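Local coordinates for protein glycosyl hydrolase (Streptomyces cattleya, PDB 7LR7) that probably hydrolyses a glycosidic bond during N-glycan breakdown, as a family 5 glycoside hydrolase that binds N-acetylglucosamine, at residues R116-D121 with N152-F157; A222-V227 with L266-A271; L360-G365 with T398-H403. All blocks are in the same frame, centred on the assembly; numbering follows the deposited sequence.

Contact 1: R116-D121 with N152-F157. With NAG (2-acetamido-2-deoxy-beta-D-glucopyranose), chain B.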
loop_
_atom_site.group_PDB
_atom_site.type_symbol
_atom_site.label_atom_id
_atom_site.label_comp_id
_atom_site.label_asym_id
_atom_site.label_seq_id
_atom_site.Cartn_x
_atom_site.Cartn_y
_atom_site.Cartn_z
ATOM N N ARG A 116 -1.413 4.352 12.235
ATOM C CA ARG A 116 -0.537 4.750 13.332
ATOM C C ARG A 116 0.386 5.841 12.814
ATOM O O ARG A 116 1.074 5.634 11.807
ATOM C CB ARG A 116 0.275 3.553 13.861
ATOM C CG ARG A 116 -0.556 2.544 14.672
ATOM C CD ARG A 116 0.252 1.293 15.040
ATOM N NE ARG A 116 0.490 0.419 13.891
ATOM C CZ ARG A 116 1.070 -0.777 13.976
ATOM N NH1 ARG A 116 1.467 -1.239 15.161
ATOM N NH2 ARG A 116 1.244 -1.524 12.888
ATOM N N ASN A 117 0.383 6.987 13.498
ATOM C CA ASN A 117 1.044 8.192 13.018
ATOM C C ASN A 117 2.499 7.917 12.676
ATOM O O ASN A 117 3.267 7.401 13.501
ATOM C CB ASN A 117 0.959 9.306 14.064
ATOM C CG ASN A 117 1.515 10.650 13.567
ATOM O OD1 ASN A 117 2.718 10.801 13.283
ATOM N ND2 ASN A 117 0.642 11.645 13.511
ATOM N N LEU A 118 2.865 8.312 11.458
ATOM C CA LEU A 118 4.167 8.002 10.887
ATOM C C LEU A 118 5.302 8.598 11.702
ATOM O O LEU A 118 6.407 8.054 11.710
ATOM C CB LEU A 118 4.215 8.554 9.465
ATOM C CG LEU A 118 4.740 7.754 8.278
ATOM C CD1 LEU A 118 4.245 6.328 8.281
ATOM C CD2 LEU A 118 4.301 8.492 7.020
ATOM N N PHE A 119 5.056 9.715 12.369
ATOM C CA PHE A 119 6.117 10.431 13.057
ATOM C C PHE A 119 6.111 10.226 14.563
ATOM O O PHE A 119 7.121 10.513 15.209
ATOM C CB PHE A 119 6.016 11.925 12.757
ATOM C CG PHE A 119 5.949 12.249 11.294
ATOM C CD1 PHE A 119 7.072 12.129 10.491
ATOM C CD2 PHE A 119 4.749 12.653 10.715
ATOM C CE1 PHE A 119 7.019 12.425 9.125
ATOM C CE2 PHE A 119 4.683 12.959 9.358
ATOM C CZ PHE A 119 5.827 12.849 8.559
ATOM N N THR A 120 5.015 9.733 15.141
ATOM C CA THR A 120 4.904 9.691 16.596
ATOM C C THR A 120 4.557 8.333 17.173
ATOM O O THR A 120 4.754 8.148 18.380
ATOM C CB THR A 120 3.854 10.695 17.102
ATOM O OG1 THR A 120 2.556 10.306 16.646
ATOM C CG2 THR A 120 4.149 12.104 16.604
ATOM N N ASP A 121 4.057 7.385 16.387
ATOM C CA ASP A 121 3.660 6.117 16.984
ATOM C C ASP A 121 4.900 5.300 17.331
ATOM O O ASP A 121 5.749 5.074 16.465
ATOM C CB ASP A 121 2.753 5.303 16.068
ATOM C CG ASP A 121 2.369 3.989 16.704
ATOM O OD1 ASP A 121 1.394 3.989 17.475
ATOM O OD2 ASP A 121 3.062 2.971 16.493
ATOM N N ASN A 152 12.313 10.460 0.953
ATOM C CA ASN A 152 12.104 11.520 -0.025
ATOM C C ASN A 152 10.949 12.422 0.394
ATOM O O ASN A 152 9.787 12.020 0.292
ATOM C CB ASN A 152 11.806 10.911 -1.388
ATOM C CG ASN A 152 11.570 11.974 -2.434
ATOM O OD1 ASN A 152 12.428 12.830 -2.635
ATOM N ND2 ASN A 152 10.402 11.944 -3.094
ATOM N N GLU A 153 11.254 13.653 0.820
ATOM C CA GLU A 153 10.215 14.668 1.047
ATOM C C GLU A 153 9.132 14.133 1.977
ATOM O O GLU A 153 7.932 14.306 1.741
ATOM C CB GLU A 153 9.613 15.149 -0.289
ATOM C CG GLU A 153 10.671 15.451 -1.345
ATOM C CD GLU A 153 10.107 15.959 -2.674
ATOM O OE1 GLU A 153 8.884 15.818 -2.903
ATOM O OE2 GLU A 153 10.898 16.499 -3.489
ATOM N N ILE A 154 9.566 13.453 3.043
ATOM C CA ILE A 154 8.628 12.819 3.957
ATOM C C ILE A 154 7.770 13.861 4.661
ATOM O O ILE A 154 6.690 13.535 5.157
ATOM C CB ILE A 154 9.407 11.933 4.962
ATOM C CG1 ILE A 154 8.458 11.072 5.804
ATOM C CG2 ILE A 154 10.307 12.821 5.851
ATOM C CD1 ILE A 154 8.097 9.731 5.185
ATOM N N ASN A 155 8.206 15.127 4.680
ATOM C CA ASN A 155 7.395 16.178 5.277
ATOM C C ASN A 155 6.057 16.366 4.567
ATOM O O ASN A 155 5.123 16.921 5.163
ATOM C CB ASN A 155 8.178 17.499 5.301
ATOM C CG ASN A 155 8.476 18.041 3.906
ATOM O OD1 ASN A 155 8.819 17.288 2.985
ATOM N ND2 ASN A 155 8.375 19.369 3.754
ATOM N N GLN A 156 5.927 15.912 3.315
ATOM C CA GLN A 156 4.638 16.036 2.631
ATOM C C GLN A 156 3.524 15.275 3.356
ATOM O O GLN A 156 2.345 15.564 3.138
ATOM C CB GLN A 156 4.758 15.547 1.179
ATOM C CG GLN A 156 4.811 14.033 1.013
ATOM C CD GLN A 156 3.477 13.411 0.589
ATOM O OE1 GLN A 156 2.749 13.960 -0.237
ATOM N NE2 GLN A 156 3.174 12.237 1.135
ATOM N N PHE A 157 3.864 14.320 4.221
ATOM C CA PHE A 157 2.844 13.615 4.987
ATOM C C PHE A 157 2.358 14.395 6.204
ATOM O O PHE A 157 1.367 13.981 6.826
ATOM C CB PHE A 157 3.373 12.262 5.466
ATOM C CG PHE A 157 3.515 11.244 4.382
ATOM C CD1 PHE A 157 2.395 10.574 3.888
ATOM C CD2 PHE A 157 4.765 10.942 3.864
ATOM C CE1 PHE A 157 2.517 9.629 2.881
ATOM C CE2 PHE A 157 4.902 9.974 2.862
ATOM C CZ PHE A 157 3.777 9.330 2.360
HETATM C C1 NAG B . 5.167 18.586 -4.633
HETATM C C2 NAG B . 4.590 17.247 -5.115
HETATM C C3 NAG B . 5.604 16.106 -4.940
HETATM C C4 NAG B . 6.984 16.498 -5.456
HETATM C C5 NAG B . 7.384 17.844 -4.873
HETATM C C6 NAG B . 8.712 18.352 -5.371
HETATM C C7 NAG B . 2.260 16.475 -4.972
HETATM C C8 NAG B . 1.088 16.280 -4.081
HETATM N N2 NAG B . 3.362 16.957 -4.392
HETATM O O1 NAG B . 4.286 19.611 -4.960
HETATM O O3 NAG B . 5.139 14.958 -5.648
HETATM O O4 NAG B . 7.951 15.519 -5.090
HETATM O O5 NAG B . 6.406 18.818 -5.247
HETATM O O6 NAG B . 9.032 19.595 -4.760
HETATM O O7 NAG B . 2.214 16.224 -6.171
#

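Contact 2: A222-V227 with L266-A271. With NAG (2-acetamido-2-deoxy-beta-D-glucopyranose), chain B.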
loop_
_atom_site.group_PDB
_atom_site.type_symbol
_atom_site.label_atom_id
_atom_site.label_comp_id
_atom_site.label_asym_id
_atom_site.label_seq_id
_atom_site.Cartn_x
_atom_site.Cartn_y
_atom_site.Cartn_z
ATOM N N ALA A 222 19.637 19.458 2.495
ATOM C CA ALA A 222 19.157 19.009 1.191
ATOM C C ALA A 222 18.009 19.895 0.730
ATOM O O ALA A 222 17.079 20.156 1.501
ATOM C CB ALA A 222 18.693 17.551 1.251
ATOM N N VAL A 223 18.065 20.349 -0.523
ATOM C CA VAL A 223 17.006 21.164 -1.102
ATOM C C VAL A 223 16.567 20.546 -2.428
ATOM O O VAL A 223 17.388 19.997 -3.172
ATOM C CB VAL A 223 17.449 22.633 -1.290
ATOM C CG1 VAL A 223 17.800 23.262 0.067
ATOM C CG2 VAL A 223 18.608 22.732 -2.236
ATOM N N HIS A 224 15.262 20.624 -2.712
ATOM C CA HIS A 224 14.674 20.145 -3.961
ATOM C C HIS A 224 14.061 21.348 -4.674
ATOM O O HIS A 224 13.094 21.936 -4.180
ATOM C CB HIS A 224 13.612 19.071 -3.709
ATOM C CG HIS A 224 14.142 17.795 -3.114
ATOM N ND1 HIS A 224 13.338 16.701 -2.875
ATOM C CD2 HIS A 224 15.386 17.439 -2.705
ATOM C CE1 HIS A 224 14.062 15.726 -2.347
ATOM N NE2 HIS A 224 15.307 16.147 -2.235
ATOM N N SER A 225 14.600 21.703 -5.837
ATOM C CA SER A 225 14.232 22.943 -6.516
ATOM C C SER A 225 13.318 22.643 -7.700
ATOM O O SER A 225 13.759 22.051 -8.691
ATOM C CB SER A 225 15.483 23.685 -6.984
ATOM O OG SER A 225 15.110 24.908 -7.566
ATOM N N TRP A 226 12.058 23.092 -7.614
ATOM C CA TRP A 226 11.025 22.776 -8.604
ATOM C C TRP A 226 10.262 24.033 -9.006
ATOM O O TRP A 226 9.423 24.521 -8.243
ATOM C CB TRP A 226 10.078 21.709 -8.051
ATOM C CG TRP A 226 10.755 20.396 -8.041
ATOM C CD1 TRP A 226 11.218 19.712 -6.951
ATOM C CD2 TRP A 226 11.118 19.623 -9.186
ATOM N NE1 TRP A 226 11.800 18.529 -7.350
ATOM C CE2 TRP A 226 11.761 18.457 -8.719
ATOM C CE3 TRP A 226 10.947 19.795 -10.565
ATOM C CZ2 TRP A 226 12.238 17.474 -9.581
ATOM C CZ3 TRP A 226 11.432 18.826 -11.417
ATOM C CH2 TRP A 226 12.067 17.677 -10.923
ATOM N N VAL A 227 10.528 24.550 -10.214
ATOM C CA VAL A 227 9.961 25.839 -10.611
ATOM C C VAL A 227 8.477 25.729 -10.977
ATOM O O VAL A 227 7.842 26.737 -11.318
ATOM C CB VAL A 227 10.779 26.483 -11.756
ATOM C CG1 VAL A 227 12.230 26.679 -11.309
ATOM C CG2 VAL A 227 10.721 25.665 -13.030
ATOM N N LEU A 266 21.973 20.329 -3.588
ATOM C CA LEU A 266 20.838 20.471 -4.510
ATOM C C LEU A 266 20.472 19.062 -4.966
ATOM O O LEU A 266 20.860 18.588 -6.038
ATOM C CB LEU A 266 21.179 21.390 -5.682
ATOM C CG LEU A 266 20.034 21.612 -6.679
ATOM C CD1 LEU A 266 18.798 22.119 -5.970
ATOM C CD2 LEU A 266 20.427 22.577 -7.848
ATOM N N GLN A 267 19.724 18.368 -4.108
ATOM C CA GLN A 267 19.486 16.947 -4.316
ATOM C C GLN A 267 18.472 16.678 -5.427
ATOM O O GLN A 267 18.503 15.602 -6.027
ATOM C CB GLN A 267 19.007 16.302 -3.014
ATOM C CG GLN A 267 19.229 14.803 -2.920
ATOM C CD GLN A 267 18.685 14.255 -1.625
ATOM O OE1 GLN A 267 17.579 14.601 -1.232
ATOM N NE2 GLN A 267 19.464 13.414 -0.941
ATOM N N GLU A 268 17.566 17.610 -5.696
ATOM C CA GLU A 268 16.652 17.475 -6.824
ATOM C C GLU A 268 16.604 18.790 -7.569
ATOM O O GLU A 268 16.437 19.848 -6.963
ATOM C CB GLU A 268 15.236 17.093 -6.385
ATOM C CG GLU A 268 15.099 15.669 -5.929
ATOM C CD GLU A 268 13.671 15.301 -5.644
ATOM O OE1 GLU A 268 12.761 16.095 -6.013
ATOM O OE2 GLU A 268 13.463 14.229 -5.043
ATOM N N VAL A 269 16.748 18.714 -8.885
ATOM C CA VAL A 269 16.469 19.844 -9.760
ATOM C C VAL A 269 16.130 19.261 -11.119
ATOM O O VAL A 269 16.786 18.320 -11.583
ATOM C CB VAL A 269 17.665 20.826 -9.819
ATOM C CG1 VAL A 269 18.943 20.079 -10.206
ATOM C CG2 VAL A 269 17.390 21.972 -10.773
ATOM N N GLY A 270 15.069 19.780 -11.735
ATOM C CA GLY A 270 14.630 19.255 -13.015
ATOM C C GLY A 270 13.924 20.320 -13.824
ATOM O O GLY A 270 13.703 21.441 -13.361
ATOM N N ALA A 271 13.565 19.953 -15.057
ATOM C CA ALA A 271 12.924 20.871 -15.997
ATOM C C ALA A 271 11.499 20.400 -16.293
ATOM O O ALA A 271 11.278 19.601 -17.222
ATOM C CB ALA A 271 13.744 20.971 -17.285
HETATM C C1 NAG B . 5.167 18.586 -4.633
HETATM C C2 NAG B . 4.590 17.247 -5.115
HETATM C C3 NAG B . 5.604 16.106 -4.940
HETATM C C4 NAG B . 6.984 16.498 -5.456
HETATM C C5 NAG B . 7.384 17.844 -4.873
HETATM C C6 NAG B . 8.712 18.352 -5.371
HETATM C C7 NAG B . 2.260 16.475 -4.972
HETATM C C8 NAG B . 1.088 16.280 -4.081
HETATM N N2 NAG B . 3.362 16.957 -4.392
HETATM O O1 NAG B . 4.286 19.611 -4.960
HETATM O O3 NAG B . 5.139 14.958 -5.648
HETATM O O4 NAG B . 7.951 15.519 -5.090
HETATM O O5 NAG B . 6.406 18.818 -5.247
HETATM O O6 NAG B . 9.032 19.595 -4.760
HETATM O O7 NAG B . 2.214 16.224 -6.171
HETATM O O HOH W 1 13.079 23.098 -11.101
#

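Contact 3: L360-G365 with T398-H403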
loop_
_atom_site.group_PDB
_atom_site.type_symbol
_atom_site.label_atom_id
_atom_site.label_comp_id
_atom_site.label_asym_id
_atom_site.label_seq_id
_atom_site.Cartn_x
_atom_site.Cartn_y
_atom_site.Cartn_z
ATOM N N LEU A 360 20.956 39.398 2.238
ATOM C CA LEU A 360 19.571 39.850 2.350
ATOM C C LEU A 360 18.984 39.384 3.675
ATOM O O LEU A 360 19.045 38.192 3.993
ATOM C CB LEU A 360 18.740 39.263 1.207
ATOM C CG LEU A 360 17.463 39.890 0.651
ATOM C CD1 LEU A 360 16.457 38.785 0.407
ATOM C CD2 LEU A 360 16.887 41.009 1.515
ATOM N N VAL A 361 18.388 40.306 4.433
ATOM C CA VAL A 361 17.796 39.944 5.718
ATOM C C VAL A 361 16.524 39.133 5.490
ATOM O O VAL A 361 15.662 39.505 4.685
ATOM C CB VAL A 361 17.510 41.196 6.557
ATOM C CG1 VAL A 361 16.907 40.817 7.906
ATOM C CG2 VAL A 361 18.768 41.976 6.774
ATOM N N VAL A 362 16.403 38.018 6.195
ATOM C CA VAL A 362 15.246 37.136 6.102
ATOM C C VAL A 362 14.526 37.208 7.445
ATOM O O VAL A 362 15.022 36.687 8.454
ATOM C CB VAL A 362 15.665 35.702 5.749
ATOM C CG1 VAL A 362 14.485 34.725 5.864
ATOM C CG2 VAL A 362 16.256 35.669 4.341
ATOM N N ASP A 363 13.378 37.896 7.475
ATOM C CA ASP A 363 12.594 38.079 8.700
ATOM C C ASP A 363 11.330 37.236 8.594
ATOM O O ASP A 363 10.409 37.564 7.843
ATOM C CB ASP A 363 12.241 39.545 8.946
ATOM C CG ASP A 363 11.573 39.765 10.316
ATOM O OD1 ASP A 363 11.628 40.905 10.827
ATOM O OD2 ASP A 363 10.997 38.804 10.883
ATOM N N VAL A 364 11.256 36.202 9.411
ATOM C CA VAL A 364 10.356 35.092 9.156
ATOM C C VAL A 364 9.507 34.874 10.410
ATOM O O VAL A 364 8.764 33.891 10.533
ATOM C CB VAL A 364 11.240 33.898 8.721
ATOM C CG1 VAL A 364 11.294 32.765 9.709
ATOM C CG2 VAL A 364 10.975 33.479 7.281
ATOM N N GLY A 365 9.550 35.850 11.316
ATOM C CA GLY A 365 9.113 35.643 12.675
ATOM C C GLY A 365 10.245 34.974 13.422
ATOM O O GLY A 365 11.371 34.920 12.916
ATOM N N THR A 398 21.860 35.168 2.215
ATOM C CA THR A 398 20.812 35.564 3.154
ATOM C C THR A 398 21.309 35.425 4.587
ATOM O O THR A 398 22.260 34.688 4.871
ATOM C CB THR A 398 19.500 34.744 3.002
ATOM O OG1 THR A 398 19.702 33.387 3.425
ATOM C CG2 THR A 398 19.018 34.733 1.548
ATOM N N VAL A 399 20.643 36.162 5.484
ATOM C CA VAL A 399 20.898 36.129 6.919
ATOM C C VAL A 399 19.575 36.338 7.649
ATOM O O VAL A 399 18.734 37.134 7.217
ATOM C CB VAL A 399 21.939 37.184 7.349
ATOM C CG1 VAL A 399 21.419 38.619 7.129
ATOM C CG2 VAL A 399 22.343 36.972 8.811
ATOM N N LEU A 400 19.381 35.606 8.747
ATOM C CA LEU A 400 18.176 35.764 9.547
ATOM C C LEU A 400 18.171 37.118 10.239
ATOM O O LEU A 400 19.222 37.645 10.626
ATOM C CB LEU A 400 18.075 34.650 10.588
ATOM C CG LEU A 400 17.759 33.269 10.010
ATOM C CD1 LEU A 400 17.408 32.286 11.118
ATOM C CD2 LEU A 400 16.627 33.358 8.983
ATOM N N ALA A 401 16.972 37.688 10.385
ATOM C CA ALA A 401 16.840 38.970 11.078
ATOM C C ALA A 401 17.509 38.935 12.449
ATOM O O ALA A 401 18.172 39.896 12.855
ATOM C CB ALA A 401 15.359 39.347 11.213
ATOM N N GLU A 402 17.366 37.825 13.170
ATOM C CA GLU A 402 17.892 37.741 14.523
ATOM C C GLU A 402 19.409 37.639 14.562
ATOM O O GLU A 402 19.993 37.791 15.638
ATOM C CB GLU A 402 17.258 36.546 15.242
ATOM C CG GLU A 402 17.544 35.205 14.595
ATOM C CD GLU A 402 16.459 34.180 14.870
ATOM O OE1 GLU A 402 16.487 33.544 15.945
ATOM O OE2 GLU A 402 15.580 34.010 13.999
ATOM N N HIS A 403 20.060 37.376 13.429
ATOM C CA HIS A 403 21.514 37.341 13.356
ATOM C C HIS A 403 22.069 38.448 12.470
ATOM O O HIS A 403 23.284 38.487 12.241
ATOM C CB HIS A 403 21.992 35.977 12.847
ATOM C CG HIS A 403 21.353 34.809 13.538
ATOM N ND1 HIS A 403 21.403 34.635 14.907
ATOM C CD2 HIS A 403 20.656 33.755 13.052
ATOM C CE1 HIS A 403 20.766 33.522 15.231
ATOM N NE2 HIS A 403 20.298 32.972 14.124
#

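Contact 1: R116-D121 with N152-F157
L118 and F119 reach across to I154 and F157, and the four side chains form a small cluster between the loop that follows the fourth strand of a (beta/alpha)8 barrel, the fold of glycoside hydrolase family 5, and the loop that leads into helix 122-139. Segment N152-F157 curls into a 3-10 turn. L118 works with two surfaces. Its CD2 methyl sits over one face of the F157 ring, a CH-pi contact 4.1 Å from the centroid and 20° off the normal, while its CB lies over the face of the neighbouring F119 ring. On the opposite face of F157, the amide NE2 of Q156 stands 3.0 Å above the ring plane, sandwiching the phenyl group. F119 approaches differently, its side chain running at about a right angle to that of F157 and sliding past I154 in the opposite direction. With CG anti to its carbonyl carbon (chi1 -52°), the ring brings CZ to 3.6 Å from I154 O, which lies at the ring edge. Its CE1 rests 3.9 Å from I154 CG1, and its CZ touches F157 CB. No hydrogen bond crosses between the segments; two flat rings and branched aliphatics suit a buried seam whose one polar neighbour across the gap is that carbonyl oxygen. Part of the loop's shape comes from within, N117 OD1 accepting from F119 N at 2.7 Å in an Asx turn that suits a short amide side chain, while D166 and Q128 hold the L118 backbone from outside. D121 then N-caps the helix through V124 N. Beyond the turn E153 hydrogen-bonds the sugar, although the modelled 2.4 Å between E153 OE1 and NAG O4 is doubtfully short.

Contact 2: A222-V227 with L266-A271
E268 lies across the imidazole of H224, and its atoms can be followed outward one by one. CB is 3.5 Å from H224 CG, where the chain begins to climb over the ring. CG then stands 3.5 Å from the centroid of the H224 ring, almost exactly on its normal, as a CH-pi contact. CD follows beyond the middle, 3.1 Å from H224 ND1, and leaves the carboxylate stacked on the ring with the two planes only 17° apart. The extended chain carries OE1 to the indole edge of W226, whose NE1 donates to it at 2.9 Å, while OE2 makes a salt bridge with R54. The imidazole uses its edges for hydrogen bonding. Its NE2 points at a lone pair of Q267 OE1, 2.9 Å away and nearly straight at 178°, and ND1 is bonded to E153; a ring with a nitrogen on each side suits this double task. All this occurs where the sixth and seventh strands of the (beta/alpha)8 barrel run parallel. A beta bulge shifts their register between V223 and H224, and V223 O receives two weak bonds, from Q267 N and E268 N. Beyond it S225 N donates firmly to E268 O at 2.8 Å. V223 CG2 and L266 CD1 pack together on the other face of the sheet, beneath which lies helix 240-254. Further along, a water joins S225 O, V227 N and G270 O across the diverging ends. Because G270 has no side chain, the indole can settle on its backbone, W226 CZ3 being 3.6 Å from G270 CA. The pyrrole part of the same indole meets the sugar, with W226 CD1 3.1 Å from NAG O6.

Contact 3: L360-G365 with T398-H403
T398 opens the contact by setting its CB against V362 CG2, 3.6 Å away, on the same side of the sheet as L360. Its OG1 turns to a different partner, the backbone O of E251, so a small beta-branched alcohol serves both a strand and a polar neighbour. V399 supplies the backbone link: its N donates to L360 O at 3.0 Å and its O accepts from V362 N at 2.7 Å, the alternating pattern of parallel strands. Its CG1 methyl, placed between backbone N and carbonyl carbon by a chi1 of 65°, lies on the V361 side, 4.3 Å from V361 CG2. L400 returns to the first side, where CD2 packs 4.0 Å from V362 CG1. A401 N still donates to V362 O at 2.9 Å; its compact methyl touches both V361 CG1 and D363 CB, each 3.9 Å from A401 CB. H403 N then bonds back to L400 O. The two strands, twisted by 37°, belong to a beta-alpha-beta unit whose connecting helix 381-392 packs on L360 and V362. On the opposite face V399 meets helix 407-413, and strand 417-419 flanks 358-362 on the side away from 397-400, completing a three-stranded parallel sheet.

Overall arrangement
Contacts 1 and 2 share the sugar site, although their centres are 21 Å apart. They meet where E153 OE2 comes within 2.5 Å of H224 ND1, a probable hydrogen bond, and within 3.2 Å of E268 OE1. E153 and E268 thus face each other from the ends of the fourth and seventh strands, where family 5 enzymes carry their catalytic carboxylates, consistent with that role here. NAG touches both contacts and is also bonded by H99. Contact 3 stands apart in the C-terminal three-stranded sheet, its nearest atoms about 11 Å from contact 2 and about 15 Å from contact 1. The three follow in series along the chain.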